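Local atomic coordinates of acetyltransferase (Bacillus cereus, PDB entry 1Y9W), a protein that probably transfers an acyl group, most likely acetyl from acetyl-coenzyme A as GNAT-family enzymes do, to an acceptor that is not yet identified. Residues 34-40 / 57-63; 96-100 / 136-140; 81-85 / 112-118; 39-43 / 87-91. All blocks are in the same frame, centred on the assembly; numbering follows the deposited sequence.

Contact 1: 34-40 / 57-63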
loop_
_atom_site.group_PDB
_atom_site.type_symbol
_atom_site.label_atom_id
_atom_site.label_comp_id
_atom_site.label_asym_id
_atom_site.label_seq_id
_atom_site.Cartn_x
_atom_site.Cartn_y
_atom_site.Cartn_z
ATOM N N LYS A 34 3.609 -11.786 14.423
ATOM C CA LYS A 34 3.224 -12.563 13.254
ATOM C C LYS A 34 1.769 -13.042 13.181
ATOM O O LYS A 34 1.486 -14.247 13.142
ATOM C CB LYS A 34 4.192 -13.742 13.078
ATOM C CG LYS A 34 5.630 -13.285 12.811
ATOM C CD LYS A 34 6.591 -14.446 12.600
ATOM C CE LYS A 34 8.019 -13.938 12.495
ATOM N NZ LYS A 34 8.996 -15.029 12.283
ATOM N N GLN A 35 0.849 -12.081 13.156
ATOM C CA GLN A 35 -0.564 -12.390 13.025
ATOM C C GLN A 35 -0.712 -12.985 11.631
ATOM O O GLN A 35 -0.252 -12.400 10.655
ATOM C CB GLN A 35 -1.399 -11.113 13.116
ATOM C CG GLN A 35 -2.852 -11.293 12.686
ATOM C CD GLN A 35 -3.614 -9.975 12.597
ATOM O OE1 GLN A 35 -3.081 -8.966 12.135
ATOM N NE2 GLN A 35 -4.871 -9.984 13.021
ATOM N N PRO A 36 -1.328 -14.170 11.516
ATOM C CA PRO A 36 -1.485 -14.755 10.179
ATOM C C PRO A 36 -2.289 -13.807 9.277
ATOM O O PRO A 36 -3.382 -13.366 9.644
ATOM C CB PRO A 36 -2.203 -16.076 10.467
ATOM C CG PRO A 36 -2.942 -15.793 11.757
ATOM C CD PRO A 36 -1.931 -15.026 12.549
ATOM N N MET A 37 -1.741 -13.485 8.106
ATOM C CA MET A 37 -2.417 -12.557 7.205
ATOM C C MET A 37 -3.837 -12.982 6.892
ATOM O O MET A 37 -4.133 -14.170 6.738
ATOM C CB MET A 37 -1.641 -12.371 5.903
ATOM C CG MET A 37 -2.191 -11.223 5.062
ATOM S SD MET A 37 -1.173 -10.798 3.634
ATOM C CE MET A 37 -2.089 -11.686 2.339
ATOM N N GLU A 38 -4.720 -11.999 6.794
ATOM C CA GLU A 38 -6.112 -12.282 6.524
ATOM C C GLU A 38 -6.839 -11.084 5.925
ATOM O O GLU A 38 -6.675 -9.950 6.374
ATOM C CB GLU A 38 -6.801 -12.708 7.818
ATOM C CG GLU A 38 -8.280 -12.960 7.664
ATOM C CD GLU A 38 -8.960 -13.283 8.976
ATOM O OE1 GLU A 38 -10.202 -13.397 8.983
ATOM O OE2 GLU A 38 -8.260 -13.423 9.999
ATOM N N GLU A 39 -7.631 -11.350 4.894
ATOM C CA GLU A 39 -8.423 -10.318 4.240
ATOM C C GLU A 39 -9.794 -10.330 4.895
ATOM O O GLU A 39 -10.293 -11.382 5.292
ATOM C CB GLU A 39 -8.576 -10.611 2.749
ATOM C CG GLU A 39 -7.355 -10.294 1.901
ATOM C CD GLU A 39 -7.543 -10.711 0.448
ATOM O OE1 GLU A 39 -7.597 -11.933 0.170
ATOM O OE2 GLU A 39 -7.648 -9.815 -0.418
ATOM N N VAL A 40 -10.400 -9.159 5.018
ATOM C CA VAL A 40 -11.717 -9.055 5.619
ATOM C C VAL A 40 -12.535 -8.055 4.820
ATOM O O VAL A 40 -11.997 -7.063 4.324
ATOM C CB VAL A 40 -11.622 -8.578 7.076
ATOM C CG1 VAL A 40 -10.885 -7.265 7.134
ATOM C CG2 VAL A 40 -13.020 -8.420 7.664
ATOM N N GLY A 57 -10.423 -4.793 3.735
ATOM C CA GLY A 57 -9.141 -4.481 4.340
ATOM C C GLY A 57 -8.360 -5.762 4.516
ATOM O O GLY A 57 -8.882 -6.847 4.239
ATOM N N THR A 58 -7.108 -5.649 4.946
ATOM C CA THR A 58 -6.288 -6.835 5.172
ATOM C C THR A 58 -5.591 -6.657 6.513
ATOM O O THR A 58 -5.204 -5.537 6.878
ATOM C CB THR A 58 -5.212 -7.047 4.076
ATOM O OG1 THR A 58 -4.073 -6.244 4.375
ATOM C CG2 THR A 58 -5.740 -6.663 2.694
ATOM N N MET A 59 -5.452 -7.759 7.244
ATOM C CA MET A 59 -4.817 -7.744 8.555
ATOM C C MET A 59 -3.496 -8.515 8.582
ATOM O O MET A 59 -3.323 -9.517 7.885
ATOM C CB MET A 59 -5.755 -8.350 9.604
ATOM C CG MET A 59 -7.046 -7.585 9.842
ATOM S SD MET A 59 -8.058 -8.352 11.127
ATOM C CE MET A 59 -8.855 -9.590 10.125
ATOM N N TYR A 60 -2.569 -8.024 9.395
ATOM C CA TYR A 60 -1.267 -8.651 9.598
ATOM C C TYR A 60 -0.474 -7.762 10.552
ATOM O O TYR A 60 -0.795 -6.585 10.695
ATOM C CB TYR A 60 -0.517 -8.849 8.276
ATOM C CG TYR A 60 -0.187 -7.595 7.503
ATOM C CD1 TYR A 60 -1.021 -7.136 6.488
ATOM C CD2 TYR A 60 0.995 -6.900 7.749
ATOM C CE1 TYR A 60 -0.676 -6.019 5.731
ATOM C CE2 TYR A 60 1.346 -5.785 7.000
ATOM C CZ TYR A 60 0.511 -5.355 5.996
ATOM O OH TYR A 60 0.878 -4.268 5.248
ATOM N N PHE A 61 0.541 -8.318 11.212
ATOM C CA PHE A 61 1.324 -7.542 12.177
ATOM C C PHE A 61 0.376 -7.001 13.232
ATOM O O PHE A 61 0.689 -6.045 13.948
ATOM C CB PHE A 61 2.018 -6.364 11.493
ATOM C CG PHE A 61 3.234 -6.748 10.722
ATOM C CD1 PHE A 61 3.750 -8.036 10.810
ATOM C CD2 PHE A 61 3.900 -5.807 9.947
ATOM C CE1 PHE A 61 4.916 -8.381 10.142
ATOM C CE2 PHE A 61 5.070 -6.143 9.272
ATOM C CZ PHE A 61 5.582 -7.434 9.372
ATOM N N TYR A 62 -0.788 -7.633 13.315
ATOM C CA TYR A 62 -1.835 -7.243 14.247
ATOM C C TYR A 62 -2.340 -5.821 14.050
ATOM O O TYR A 62 -2.423 -5.028 14.990
ATOM C CB TYR A 62 -1.390 -7.480 15.690
ATOM C CG TYR A 62 -1.393 -8.952 16.024
ATOM C CD1 TYR A 62 -2.583 -9.687 16.007
ATOM C CD2 TYR A 62 -0.204 -9.631 16.289
ATOM C CE1 TYR A 62 -2.585 -11.063 16.242
ATOM C CE2 TYR A 62 -0.193 -11.009 16.527
ATOM C CZ TYR A 62 -1.384 -11.717 16.502
ATOM O OH TYR A 62 -1.371 -13.072 16.738
ATOM N N HIS A 63 -2.679 -5.514 12.802
ATOM C CA HIS A 63 -3.237 -4.217 12.458
ATOM C C HIS A 63 -4.152 -4.415 11.264
ATOM O O HIS A 63 -4.007 -5.380 10.507
ATOM C CB HIS A 63 -2.132 -3.212 12.103
ATOM C CG HIS A 63 -1.812 -3.150 10.641
ATOM N ND1 HIS A 63 -2.016 -2.018 9.883
ATOM C CD2 HIS A 63 -1.305 -4.079 9.798
ATOM C CE1 HIS A 63 -1.646 -2.251 8.636
ATOM N NE2 HIS A 63 -1.211 -3.494 8.558
HETATM O O HOH W 1 1.872 -10.929 10.014
#
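Gln-35 places its CB over one face of the Tyr-62 ring, at the mouth of the antiparallel beta hairpin made by strands 38-45 and 51-60. With CG anti to the backbone N (chi1 167°), the rest of the glutamine runs on past CE1 and CD1 of the tyrosine, its amide turned 26° from the ring plane. The Tyr-60 ring differs: Thr-58 OG1 and Phe-61 CD2 lie at its edge, and Met-37 SD approaches obliquely, 5.5 Å from the centroid, in a Met-aromatic contact. Beyond the rings the backbones zip together. Glu-38 and Met-59 form a hydrogen-bonded pair, with Met-59 N to Glu-38 O at 2.7 Å and nearly straight (168°); Val-40 and Gly-57 form the next, Glu-39 and Thr-58 the non-hydrogen-bonded pair between them. Val-40 CG1 lies 3.5 Å from Gly-57 O. Met-59 lies alongside the Glu-38 chain, its flexible CE 3.9 Å from Glu-38 CD, while the carboxylate forms a salt bridge to Lys-95. Where the strands part, one water takes over from direct pairing, donating to Gln-35 O at 2.7 Å and accepting from Phe-61 N at 3.2 Å.

Contact 2: 96-100 / 136-140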
loop_
_atom_site.group_PDB
_atom_site.type_symbol
_atom_site.label_atom_id
_atom_site.label_comp_id
_atom_site.label_asym_id
_atom_site.label_seq_id
_atom_site.Cartn_x
_atom_site.Cartn_y
_atom_site.Cartn_z
ATOM N N GLY A 96 -7.524 -8.979 17.768
ATOM C CA GLY A 96 -6.273 -8.552 18.368
ATOM C C GLY A 96 -5.544 -7.417 17.670
ATOM O O GLY A 96 -4.358 -7.196 17.931
ATOM N N CYS A 97 -6.232 -6.702 16.778
ATOM C CA CYS A 97 -5.613 -5.574 16.085
ATOM C C CYS A 97 -5.523 -4.414 17.058
ATOM O O CYS A 97 -6.470 -4.105 17.785
ATOM C CB CYS A 97 -6.416 -5.178 14.849
ATOM S SG CYS A 97 -6.315 -6.417 13.546
ATOM N N ARG A 98 -4.364 -3.777 17.062
ATOM C CA ARG A 98 -4.091 -2.675 17.964
ATOM C C ARG A 98 -4.126 -1.352 17.213
ATOM O O ARG A 98 -4.211 -0.274 17.814
ATOM C CB ARG A 98 -2.701 -2.882 18.570
ATOM C CG ARG A 98 -2.191 -4.331 18.474
ATOM C CD ARG A 98 -0.679 -4.380 18.545
ATOM N NE ARG A 98 -0.102 -3.534 17.505
ATOM C CZ ARG A 98 1.073 -2.911 17.596
ATOM N NH1 ARG A 98 1.828 -3.028 18.686
ATOM N NH2 ARG A 98 1.482 -2.146 16.596
ATOM N N LEU A 99 -4.083 -1.442 15.889
ATOM C CA LEU A 99 -4.038 -0.257 15.057
ATOM C C LEU A 99 -4.769 -0.434 13.735
ATOM O O LEU A 99 -4.924 -1.554 13.242
ATOM C CB LEU A 99 -2.563 0.066 14.792
ATOM C CG LEU A 99 -2.130 0.959 13.632
ATOM C CD1 LEU A 99 -2.365 2.428 13.971
ATOM C CD2 LEU A 99 -0.661 0.710 13.362
ATOM N N ILE A 100 -5.221 0.687 13.176
ATOM C CA ILE A 100 -5.892 0.695 11.877
ATOM C C ILE A 100 -5.220 1.764 11.023
ATOM O O ILE A 100 -5.047 2.900 11.474
ATOM C CB ILE A 100 -7.385 1.051 11.983
ATOM C CG1 ILE A 100 -8.079 0.097 12.950
ATOM C CG2 ILE A 100 -8.035 0.952 10.602
ATOM C CD1 ILE A 100 -9.559 0.376 13.124
ATOM N N PHE A 136 -3.949 8.281 7.305
ATOM C CA PHE A 136 -4.572 8.245 8.623
ATOM C C PHE A 136 -4.251 7.015 9.464
ATOM O O PHE A 136 -3.840 5.975 8.960
ATOM C CB PHE A 136 -6.101 8.337 8.495
ATOM C CG PHE A 136 -6.601 9.652 7.958
ATOM C CD1 PHE A 136 -6.753 9.851 6.584
ATOM C CD2 PHE A 136 -6.934 10.689 8.829
ATOM C CE1 PHE A 136 -7.234 11.069 6.082
ATOM C CE2 PHE A 136 -7.415 11.908 8.344
ATOM C CZ PHE A 136 -7.567 12.101 6.967
ATOM N N GLU A 137 -4.452 7.165 10.768
ATOM C CA GLU A 137 -4.238 6.093 11.719
ATOM C C GLU A 137 -5.200 6.286 12.882
ATOM O O GLU A 137 -5.644 7.395 13.175
ATOM C CB GLU A 137 -2.803 6.083 12.261
ATOM C CG GLU A 137 -2.487 7.214 13.227
ATOM C CD GLU A 137 -1.511 6.794 14.313
ATOM O OE1 GLU A 137 -0.546 6.071 13.995
ATOM O OE2 GLU A 137 -1.701 7.192 15.483
ATOM N N LYS A 138 -5.523 5.172 13.522
ATOM C CA LYS A 138 -6.386 5.148 14.682
ATOM C C LYS A 138 -5.872 3.992 15.522
ATOM O O LYS A 138 -5.751 2.861 15.040
ATOM C CB LYS A 138 -7.845 4.904 14.301
ATOM C CG LYS A 138 -8.713 4.640 15.518
ATOM C CD LYS A 138 -10.153 4.350 15.169
ATOM C CE LYS A 138 -10.931 5.620 14.897
ATOM N NZ LYS A 138 -12.387 5.309 14.735
ATOM N N ARG A 139 -5.534 4.296 16.767
ATOM C CA ARG A 139 -5.020 3.301 17.691
ATOM C C ARG A 139 -6.209 2.651 18.374
ATOM O O ARG A 139 -7.142 3.343 18.782
ATOM C CB ARG A 139 -4.113 3.983 18.711
ATOM C CG ARG A 139 -2.914 4.656 18.074
ATOM C CD ARG A 139 -1.909 3.621 17.636
ATOM N NE ARG A 139 -0.813 4.197 16.868
ATOM C CZ ARG A 139 0.335 3.569 16.629
ATOM N NH1 ARG A 139 0.533 2.346 17.107
ATOM N NH2 ARG A 139 1.279 4.154 15.905
ATOM N N LEU A 140 -6.183 1.326 18.475
ATOM C CA LEU A 140 -7.281 0.597 19.103
ATOM C C LEU A 140 -7.001 0.289 20.575
ATOM O O LEU A 140 -5.845 0.483 21.017
ATOM C CB LEU A 140 -7.555 -0.709 18.345
ATOM C CG LEU A 140 -8.081 -0.595 16.911
ATOM C CD1 LEU A 140 -8.329 -1.988 16.336
ATOM C CD2 LEU A 140 -9.367 0.220 16.911
ATOM O OXT LEU A 140 -7.946 -0.150 21.269
#
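Leu-140, the C-terminal residue, gives its N-H to Arg-98 O at 2.6 Å, arriving well above the carbonyl plane rather than at a lone pair. Farther in, Ile-100 and Lys-138 exchange two bonds as a hydrogen-bonded pair, Ile-100 N to Lys-138 O at 2.9 Å and Lys-138 N to Ile-100 O at 3.1 Å. On the sheet face of Ile-100, branched carbons meet: Ile-100 CD1 touches Leu-140 CD2 at 3.8 Å. Just before the strand, Cys-97 CB adjoins Leu-140 CD1 at 4.0 Å. On the other face Leu-99 CD1 sits over the Arg-139 guanidinium, 3.7 Å from Arg-139 NE. A bend at chi2 (-74°) folds the arginine back over the leucine; Glu-137 steadies it through a weak salt bridge, and the main-chain O of Glu-125 of the second subunit accepts a hydrogen bond from its NH2. Lys-138 reaches out to His-116 O and Glu-89. Before the strand, Gly-96 with its positive phi is the C-prime residue of a Schellman motif, turning the chain out of helix 80-94. In the order of the sheet, strand 133-139 lies antiparallel between strands 99-105 and 119-124, the insertion of the last strand expected of a GNAT fold.

Contact 3: 81-85 / 112-118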
loop_
_atom_site.group_PDB
_atom_site.type_symbol
_atom_site.label_atom_id
_atom_site.label_comp_id
_atom_site.label_asym_id
_atom_site.label_seq_id
_atom_site.Cartn_x
_atom_site.Cartn_y
_atom_site.Cartn_z
ATOM N N GLY A 81 -21.774 4.081 5.354
ATOM C CA GLY A 81 -20.324 4.149 5.428
ATOM C C GLY A 81 -19.805 4.163 6.854
ATOM O O GLY A 81 -18.840 3.474 7.194
ATOM N N SER A 82 -20.449 4.954 7.698
ATOM C CA SER A 82 -20.059 5.055 9.090
ATOM C C SER A 82 -20.282 3.690 9.751
ATOM O O SER A 82 -19.478 3.215 10.560
ATOM C CB SER A 82 -20.912 6.130 9.759
ATOM O OG SER A 82 -20.456 6.404 11.068
ATOM N N GLN A 83 -21.383 3.058 9.367
ATOM C CA GLN A 83 -21.788 1.752 9.871
ATOM C C GLN A 83 -20.746 0.674 9.534
ATOM O O GLN A 83 -20.385 -0.161 10.378
ATOM C CB GLN A 83 -23.124 1.392 9.230
ATOM C CG GLN A 83 -24.108 0.661 10.107
ATOM C CD GLN A 83 -25.386 0.317 9.349
ATOM O OE1 GLN A 83 -26.013 1.185 8.732
ATOM N NE2 GLN A 83 -25.773 -0.953 9.390
ATOM N N LEU A 84 -20.280 0.687 8.289
ATOM C CA LEU A 84 -19.291 -0.276 7.822
ATOM C C LEU A 84 -17.945 -0.075 8.503
ATOM O O LEU A 84 -17.260 -1.036 8.864
ATOM C CB LEU A 84 -19.130 -0.151 6.306
ATOM C CG LEU A 84 -20.329 -0.676 5.523
ATOM C CD1 LEU A 84 -20.349 -0.100 4.108
ATOM C CD2 LEU A 84 -20.262 -2.186 5.514
ATOM N N LEU A 85 -17.563 1.182 8.670
ATOM C CA LEU A 85 -16.292 1.498 9.299
ATOM C C LEU A 85 -16.322 1.029 10.745
ATOM O O LEU A 85 -15.424 0.329 11.194
ATOM C CB LEU A 85 -16.047 3.005 9.244
ATOM C CG LEU A 85 -14.687 3.500 9.722
ATOM C CD1 LEU A 85 -13.590 2.862 8.885
ATOM C CD2 LEU A 85 -14.638 5.011 9.602
ATOM N N PHE A 112 -14.096 12.474 6.194
ATOM C CA PHE A 112 -14.983 11.433 6.679
ATOM C C PHE A 112 -14.244 10.689 7.784
ATOM O O PHE A 112 -14.774 10.471 8.869
ATOM C CB PHE A 112 -15.325 10.454 5.555
ATOM C CG PHE A 112 -16.043 9.219 6.023
ATOM C CD1 PHE A 112 -17.408 9.249 6.295
ATOM C CD2 PHE A 112 -15.348 8.020 6.200
ATOM C CE1 PHE A 112 -18.070 8.099 6.735
ATOM C CE2 PHE A 112 -15.999 6.868 6.638
ATOM C CZ PHE A 112 -17.363 6.908 6.906
ATOM N N TYR A 113 -13.008 10.301 7.489
ATOM C CA TYR A 113 -12.172 9.568 8.435
ATOM C C TYR A 113 -11.721 10.436 9.602
ATOM O O TYR A 113 -11.589 9.956 10.728
ATOM C CB TYR A 113 -10.962 9.005 7.700
ATOM C CG TYR A 113 -11.359 8.107 6.558
ATOM C CD1 TYR A 113 -11.877 6.838 6.796
ATOM C CD2 TYR A 113 -11.251 8.537 5.242
ATOM C CE1 TYR A 113 -12.277 6.020 5.747
ATOM C CE2 TYR A 113 -11.645 7.730 4.188
ATOM C CZ TYR A 113 -12.155 6.471 4.443
ATOM O OH TYR A 113 -12.516 5.650 3.390
ATOM N N LYS A 114 -11.483 11.710 9.315
ATOM C CA LYS A 114 -11.059 12.676 10.316
ATOM C C LYS A 114 -12.187 12.776 11.341
ATOM O O LYS A 114 -11.958 12.816 12.548
ATOM C CB LYS A 114 -10.822 14.029 9.627
ATOM C CG LYS A 114 -10.009 15.050 10.412
ATOM C CD LYS A 114 -10.823 15.678 11.514
ATOM C CE LYS A 114 -10.046 16.776 12.224
ATOM N NZ LYS A 114 -10.880 17.414 13.297
ATOM N N LYS A 115 -13.410 12.794 10.832
ATOM C CA LYS A 115 -14.614 12.890 11.647
ATOM C C LYS A 115 -14.837 11.607 12.447
ATOM O O LYS A 115 -15.572 11.597 13.430
ATOM C CB LYS A 115 -15.812 13.164 10.728
ATOM C CG LYS A 115 -17.150 13.185 11.407
ATOM C CD LYS A 115 -18.273 13.204 10.380
ATOM C CE LYS A 115 -19.655 13.200 11.055
ATOM N NZ LYS A 115 -19.957 11.943 11.820
ATOM N N HIS A 116 -14.191 10.522 12.035
ATOM C CA HIS A 116 -14.348 9.258 12.730
ATOM C C HIS A 116 -13.192 8.856 13.619
ATOM O O HIS A 116 -12.941 7.669 13.805
ATOM C CB HIS A 116 -14.641 8.138 11.735
ATOM C CG HIS A 116 -16.060 8.126 11.255
ATOM N ND1 HIS A 116 -16.555 9.062 10.373
ATOM C CD2 HIS A 116 -17.106 7.335 11.592
ATOM C CE1 HIS A 116 -17.847 8.850 10.189
ATOM N NE2 HIS A 116 -18.206 7.808 10.919
ATOM N N GLY A 117 -12.486 9.838 14.168
ATOM C CA GLY A 117 -11.394 9.531 15.075
ATOM C C GLY A 117 -10.049 9.137 14.492
ATOM O O GLY A 117 -9.175 8.655 15.221
ATOM N N TYR A 118 -9.871 9.326 13.187
ATOM C CA TYR A 118 -8.602 9.001 12.553
ATOM C C TYR A 118 -7.720 10.238 12.558
ATOM O O TYR A 118 -8.183 11.350 12.313
ATOM C CB TYR A 118 -8.837 8.504 11.128
ATOM C CG TYR A 118 -9.297 7.062 11.084
ATOM C CD1 TYR A 118 -8.375 6.011 11.044
ATOM C CD2 TYR A 118 -10.652 6.742 11.135
ATOM C CE1 TYR A 118 -8.795 4.680 11.057
ATOM C CE2 TYR A 118 -11.080 5.410 11.152
ATOM C CZ TYR A 118 -10.148 4.389 11.113
ATOM O OH TYR A 118 -10.575 3.082 11.135
#
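Helix 80-94, whose start in GNAT enzymes usually faces the pyrophosphate of coenzyme A, packs here against the short helix 110-115 and the turn that follows it. Gly-81 closes a sequence of the form R-x-x-G-x-G, the family signature, so a similar role is probable. The edge of the Phe-112 ring comes up to this helix, with Phe-112 CZ 3.7 Å from Ser-82 N; Gly-81, with no side chain, lets the ring edge come close to the helix backbone, Phe-112 CZ lying 3.7 Å from Gly-81 C as well. Leu-85 packs beside it. Its CG stands anti to the backbone N (chi1 -173°), which carries the methyls toward the short helix: Leu-85 CD2 lies 3.8 Å from Phe-112 CE2, 3.8 Å from His-116 CB, 3.9 Å from Tyr-118 CE2 and 4.3 Å from Tyr-113 CD1. One branched leucine thus meets four aromatic residues, while its CD1 reaches the Tyr-118 hydroxyl, which itself has a weak hydrogen bond to Glu-89. The polar part of the contact centres on His-116. Ser-82 OG lies at the edge of the imidazole and shares a hydrogen bond with His-116 NE2 at 2.7 Å. The other ring nitrogen, His-116 ND1, donates to Phe-112 O at 2.7 Å, close to the ring plane and with an N-H...O angle of 156°. Phe-112 CZ backs one face of the same imidazole at its rim. With both nitrogens engaged and a face supported, the histidine is fixed in rotation, tying the serine of one helix to a main-chain carbonyl of the other.

Contact 4: 39-43 / 87-91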
loop_
_atom_site.group_PDB
_atom_site.type_symbol
_atom_site.label_atom_id
_atom_site.label_comp_id
_atom_site.label_asym_id
_atom_site.label_seq_id
_atom_site.Cartn_x
_atom_site.Cartn_y
_atom_site.Cartn_z
ATOM N N GLU A 39 -7.631 -11.350 4.894
ATOM C CA GLU A 39 -8.423 -10.318 4.240
ATOM C C GLU A 39 -9.794 -10.330 4.895
ATOM O O GLU A 39 -10.293 -11.382 5.292
ATOM C CB GLU A 39 -8.576 -10.611 2.749
ATOM C CG GLU A 39 -7.355 -10.294 1.901
ATOM C CD GLU A 39 -7.543 -10.711 0.448
ATOM O OE1 GLU A 39 -7.597 -11.933 0.170
ATOM O OE2 GLU A 39 -7.648 -9.815 -0.418
ATOM N N VAL A 40 -10.400 -9.159 5.018
ATOM C CA VAL A 40 -11.717 -9.055 5.619
ATOM C C VAL A 40 -12.535 -8.055 4.820
ATOM O O VAL A 40 -11.997 -7.063 4.324
ATOM C CB VAL A 40 -11.622 -8.578 7.076
ATOM C CG1 VAL A 40 -10.885 -7.265 7.134
ATOM C CG2 VAL A 40 -13.020 -8.420 7.664
ATOM N N SER A 41 -13.827 -8.321 4.673
ATOM C CA SER A 41 -14.691 -7.408 3.941
ATOM C C SER A 41 -16.126 -7.547 4.396
ATOM O O SER A 41 -16.590 -8.640 4.727
ATOM C CB SER A 41 -14.609 -7.655 2.430
ATOM O OG SER A 41 -15.395 -8.761 2.036
ATOM N N LEU A 42 -16.821 -6.419 4.421
ATOM C CA LEU A 42 -18.214 -6.381 4.822
ATOM C C LEU A 42 -19.006 -5.712 3.719
ATOM O O LEU A 42 -18.520 -4.783 3.073
ATOM C CB LEU A 42 -18.380 -5.579 6.116
ATOM C CG LEU A 42 -17.765 -6.176 7.382
ATOM C CD1 LEU A 42 -18.125 -5.305 8.569
ATOM C CD2 LEU A 42 -18.288 -7.587 7.598
ATOM N N VAL A 43 -20.222 -6.191 3.492
ATOM C CA VAL A 43 -21.072 -5.594 2.479
ATOM C C VAL A 43 -22.478 -5.389 3.007
ATOM O O VAL A 43 -22.967 -6.163 3.831
ATOM C CB VAL A 43 -21.169 -6.467 1.188
ATOM C CG1 VAL A 43 -19.843 -6.461 0.455
ATOM C CG2 VAL A 43 -21.584 -7.890 1.537
ATOM N N GLU A 87 -18.191 -1.163 12.090
ATOM C CA GLU A 87 -18.284 -2.610 12.090
ATOM C C GLU A 87 -16.971 -3.318 11.794
ATOM O O GLU A 87 -16.648 -4.331 12.419
ATOM C CB GLU A 87 -19.321 -3.065 11.069
ATOM C CG GLU A 87 -19.778 -4.490 11.291
ATOM C CD GLU A 87 -21.168 -4.559 11.907
ATOM O OE1 GLU A 87 -21.440 -3.796 12.865
ATOM O OE2 GLU A 87 -21.987 -5.383 11.430
ATOM N N ILE A 88 -16.203 -2.813 10.838
ATOM C CA ILE A 88 -14.970 -3.507 10.544
ATOM C C ILE A 88 -13.913 -3.225 11.606
ATOM O O ILE A 88 -13.015 -4.038 11.808
ATOM C CB ILE A 88 -14.446 -3.183 9.129
ATOM C CG1 ILE A 88 -13.514 -4.318 8.672
ATOM C CG2 ILE A 88 -13.761 -1.827 9.122
ATOM C CD1 ILE A 88 -13.042 -4.231 7.228
ATOM N N GLU A 89 -14.021 -2.097 12.304
ATOM C CA GLU A 89 -13.052 -1.799 13.365
ATOM C C GLU A 89 -13.256 -2.825 14.483
ATOM O O GLU A 89 -12.296 -3.359 15.042
ATOM C CB GLU A 89 -13.261 -0.391 13.924
ATOM C CG GLU A 89 -13.317 0.683 12.860
ATOM C CD GLU A 89 -13.306 2.084 13.428
ATOM O OE1 GLU A 89 -13.981 2.318 14.455
ATOM O OE2 GLU A 89 -12.629 2.956 12.837
ATOM N N GLY A 90 -14.520 -3.093 14.795
ATOM C CA GLY A 90 -14.840 -4.059 15.829
ATOM C C GLY A 90 -14.239 -5.417 15.510
ATOM O O GLY A 90 -13.685 -6.085 16.384
ATOM N N ILE A 91 -14.342 -5.830 14.252
ATOM C CA ILE A 91 -13.792 -7.112 13.847
ATOM C C ILE A 91 -12.288 -7.097 14.063
ATOM O O ILE A 91 -11.697 -8.097 14.483
ATOM C CB ILE A 91 -14.072 -7.404 12.357
ATOM C CG1 ILE A 91 -15.579 -7.382 12.087
ATOM C CG2 ILE A 91 -13.489 -8.750 11.980
ATOM C CD1 ILE A 91 -15.944 -7.592 10.632
#
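Leu-42 makes the tight end of this contact, driving CD1 against the aliphatic part of Glu-87, where Leu-42 CD1 lies only 3.3 Å from Glu-87 CG and 3.6 Å from Glu-87 CB. The two side chains cross at about a right angle, and glutamate suits this partly exposed place because its methylenes can line the leucine. Leu-42 also meets Ile-91 tip to tip, with 3.8 Å between Leu-42 CD1 and Ile-91 CD1. Ile-88 extends from the helix with CG1 anti to its backbone N (chi1 -158°), so that Ile-88 CD1 reaches Val-40 CG1 at 3.7 Å; Ile-88 is buried and also touches Val-55 and Leu-64. The looser pair is Val-40 CG2 and Ile-91 CD1, 4.2 Å apart, between two residues that are likewise partly exposed. The side-chain contacts are made by carbon atoms, as befits a helix laid on a sheet. The axes of strand 39-43 and helix 87-91 approach to 9.4 Å and run at 148°, roughly antiparallel. Through Leu-42, Val-55 and Leu-64, helix 80-94 rests on strands 38-45, 51-60 and 63-71, while Leu-42 and Val-43 pair with a strand of the second subunit, continuing the sheet across the dimer interface.

In the fold
Contacts 1 and 2 join strands within the six-stranded sheet, and their chemistry is mostly backbone hydrogen bonding; contacts 3 and 4 pack helix 80-94 against helix 110-115 and strand 38-45 by side chains, with the Ser-82 to His-116 bond the polar exception. All four are partly buried, but contacts 1 and 2 include exposed residues, whereas the touching residues of 3 and 4 do not. Contacts 1 and 4 share Val-40 and strand 38-45; contacts 3 and 4 share the helix. Contact 1 meets contact 2 at Met-59 and Cys-97, while Lys-138 and Glu-89 couple contacts 2 and 4 by a salt bridge. The second subunit reaches residues of contacts 1, 2 and 4.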